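Local coordinates for regulatory protein YycH-like domain-containing protein (Eubacterium rectale, PDB 5COZ), which is of unknown function, but its YycH-like domain and probable lipoprotein signal are consistent with a regulatory role at the cell envelope, at residues D157-F162 against D210-F215. Residues are numbered along the deposited sequence; the frame is centred on the assembly and turned at random.
Sequences DKQLMF and DTYVFF. With NA (sodium ion), chain B.
L160 CD1 sits over the ring centre of Y212: it lies 3.7 Å from the centroid and only 7° off the ring normal, which defines a CH-pi contact. With CG anti to its own carbonyl carbon, L160 carries the CD1 methyl over the ring, and the two side chains slide past each other in opposite directions, L160 CB lying 3.8 Å from Y212 CZ. The backbone N of L160 donates a 2.8 Å hydrogen bond to Y212 OH. At 146° this bond is somewhat bent. The same hydroxyl is also hydrogen-bonded to the carbonyl oxygen of M163, so two backbone groups of the loop fix the phenol end. F162 reaches Y212 obliquely, CZ to CD2 at 3.8 Å with the ring planes at 60°, and its CE2 comes to 3.4 Å from the backbone O of D210. These contacts fasten the loop that precedes helix 165-178 to the start of strand 211-220 in an antiparallel sheet, between strands 188-192 and 244-249; L160 also touches V191, and Y212 touches A168 of the helix. A leucine in place of Y212 would probably leave the amide of L160 and the carbonyl of M163 without their shared hydroxyl partner and deprive L160 of its aromatic face. Further out, the D210 carboxylate divides its work: OD1 binds the sodium ion at 2.5 Å, alongside Q208 and two waters, whereas OD2 accepts from one of those waters and from another water, 2.6 Å away, that takes the N-H of M161. K158 NZ stays 5.7 Å from D210 OD2 and forms its salt bridge with D193.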
loop_
_atom_site.group_PDB
_atom_site.type_symbol
_atom_site.label_atom_id
_atom_site.label_comp_id
_atom_site.label_asym_id
_atom_site.label_seq_id
_atom_site.Cartn_x
_atom_site.Cartn_y
_atom_site.Cartn_z
ATOM N N ASP A 157 17.390 -6.574 -2.369
ATOM C CA ASP A 157 18.365 -5.521 -2.675
ATOM C C ASP A 157 18.977 -5.698 -4.065
ATOM O O ASP A 157 19.943 -4.991 -4.379
ATOM C CB ASP A 157 19.512 -5.546 -1.637
ATOM C CG ASP A 157 19.031 -5.502 -0.196
ATOM O OD1 ASP A 157 18.174 -4.642 0.118
ATOM O OD2 ASP A 157 19.503 -6.344 0.614
ATOM N N LYS A 158 18.439 -6.621 -4.883
ATOM C CA LYS A 158 19.010 -6.828 -6.221
ATOM C C LYS A 158 18.949 -5.532 -7.049
ATOM O O LYS A 158 17.969 -4.792 -7.015
ATOM C CB LYS A 158 18.276 -7.965 -6.957
ATOM C CG LYS A 158 18.851 -8.286 -8.346
ATOM C CD LYS A 158 18.267 -9.532 -8.938
ATOM C CE LYS A 158 18.794 -9.766 -10.348
ATOM N NZ LYS A 158 18.345 -11.074 -10.869
ATOM N N GLN A 159 20.037 -5.249 -7.757
ATOM C CA GLN A 159 20.111 -4.101 -8.649
ATOM C C GLN A 159 19.962 -4.593 -10.064
ATOM O O GLN A 159 20.764 -5.419 -10.500
ATOM C CB GLN A 159 21.465 -3.371 -8.491
ATOM C CG GLN A 159 21.810 -3.049 -7.036
ATOM C CD GLN A 159 20.939 -1.948 -6.510
ATOM O OE1 GLN A 159 20.880 -0.849 -7.087
ATOM N NE2 GLN A 159 20.157 -2.265 -5.472
ATOM N N LEU A 160 18.951 -4.120 -10.777
ATOM C CA LEU A 160 18.760 -4.527 -12.173
ATOM C C LEU A 160 19.800 -3.842 -13.029
ATOM O O LEU A 160 20.455 -2.896 -12.564
ATOM C CB LEU A 160 17.343 -4.250 -12.642
ATOM C CG LEU A 160 16.277 -5.010 -11.825
ATOM C CD1 LEU A 160 14.879 -4.550 -12.214
ATOM C CD2 LEU A 160 16.406 -6.554 -12.015
HETATM N N MSE A 161 20.019 -4.338 -14.250
HETATM C CA MSE A 161 21.148 -3.834 -15.006
HETATM C C MSE A 161 20.903 -2.565 -15.814
HETATM O O MSE A 161 21.889 -1.934 -16.212
HETATM C CB MSE A 161 21.693 -4.918 -15.919
HETATM C CG MSE A 161 22.474 -5.963 -15.132
HETATM SE SE MSE A 161 23.479 -7.172 -16.265
HETATM C CE MSE A 161 22.022 -8.271 -16.730
ATOM N N PHE A 162 19.645 -2.165 -16.036
ATOM C CA PHE A 162 19.383 -0.991 -16.871
ATOM C C PHE A 162 19.464 0.311 -16.079
ATOM O O PHE A 162 19.634 1.367 -16.690
ATOM C CB PHE A 162 18.027 -1.118 -17.579
ATOM C CG PHE A 162 16.856 -1.353 -16.648
ATOM C CD1 PHE A 162 16.142 -0.281 -16.115
ATOM C CD2 PHE A 162 16.431 -2.644 -16.351
ATOM C CE1 PHE A 162 15.048 -0.507 -15.268
ATOM C CE2 PHE A 162 15.337 -2.865 -15.515
ATOM C CZ PHE A 162 14.674 -1.796 -14.952
ATOM N N ASP A 210 12.696 -7.539 -16.942
ATOM C CA ASP A 210 13.153 -7.028 -15.651
ATOM C C ASP A 210 12.500 -5.681 -15.353
ATOM O O ASP A 210 12.615 -4.742 -16.147
ATOM C CB ASP A 210 14.679 -6.938 -15.595
ATOM C CG ASP A 210 15.381 -8.277 -15.545
ATOM O OD1 ASP A 210 14.685 -9.323 -15.527
ATOM O OD2 ASP A 210 16.625 -8.285 -15.508
ATOM N N THR A 211 11.816 -5.599 -14.217
ATOM C CA THR A 211 11.043 -4.416 -13.850
ATOM C C THR A 211 11.208 -4.104 -12.376
ATOM O O THR A 211 11.196 -5.018 -11.541
ATOM C CB THR A 211 9.551 -4.727 -14.159
ATOM O OG1 THR A 211 9.397 -5.019 -15.558
ATOM C CG2 THR A 211 8.600 -3.593 -13.791
ATOM N N TYR A 212 11.385 -2.822 -12.049
ATOM C CA TYR A 212 11.309 -2.375 -10.660
ATOM C C TYR A 212 9.880 -1.948 -10.380
ATOM O O TYR A 212 9.295 -1.274 -11.232
ATOM C CB TYR A 212 12.178 -1.136 -10.428
ATOM C CG TYR A 212 13.665 -1.335 -10.393
ATOM C CD1 TYR A 212 14.261 -2.118 -9.400
ATOM C CD2 TYR A 212 14.491 -0.661 -11.279
ATOM C CE1 TYR A 212 15.642 -2.238 -9.312
ATOM C CE2 TYR A 212 15.878 -0.750 -11.183
ATOM C CZ TYR A 212 16.451 -1.533 -10.191
ATOM O OH TYR A 212 17.825 -1.632 -10.117
ATOM N N VAL A 213 9.331 -2.261 -9.214
ATOM C CA VAL A 213 8.005 -1.779 -8.825
ATOM C C VAL A 213 8.135 -1.043 -7.512
ATOM O O VAL A 213 8.510 -1.650 -6.502
ATOM C CB VAL A 213 6.957 -2.908 -8.713
ATOM C CG1 VAL A 213 5.619 -2.376 -8.163
ATOM C CG2 VAL A 213 6.734 -3.587 -10.062
ATOM N N PHE A 214 7.810 0.249 -7.511
ATOM C CA PHE A 214 7.754 0.990 -6.263
ATOM C C PHE A 214 6.355 1.100 -5.771
ATOM O O PHE A 214 5.438 1.340 -6.558
ATOM C CB PHE A 214 8.272 2.424 -6.449
ATOM C CG PHE A 214 9.762 2.445 -6.628
ATOM C CD1 PHE A 214 10.333 2.326 -7.894
ATOM C CD2 PHE A 214 10.596 2.658 -5.543
ATOM C CE1 PHE A 214 11.727 2.358 -8.053
ATOM C CE2 PHE A 214 11.990 2.663 -5.696
ATOM C CZ PHE A 214 12.541 2.519 -6.953
ATOM N N PHE A 215 6.195 0.978 -4.451
ATOM C CA PHE A 215 4.978 1.355 -3.761
ATOM C C PHE A 215 5.277 2.618 -3.026
ATOM O O PHE A 215 6.147 2.632 -2.170
ATOM C CB PHE A 215 4.458 0.305 -2.747
ATOM C CG PHE A 215 3.749 -0.917 -3.259
ATOM C CD1 PHE A 215 3.796 -1.267 -4.611
ATOM C CD2 PHE A 215 3.023 -1.721 -2.392
ATOM C CE1 PHE A 215 3.173 -2.450 -5.066
ATOM C CE2 PHE A 215 2.367 -2.871 -2.855
ATOM C CZ PHE A 215 2.441 -3.222 -4.181
HETATM NA NA NA B . 15.256 -11.524 -16.553
HETATM O O HOH W 1 18.411 -6.342 -15.453
HETATM O O HOH W 2 17.516 -10.439 -16.836
HETATM O O HOH W 3 14.629 -10.888 -18.662
#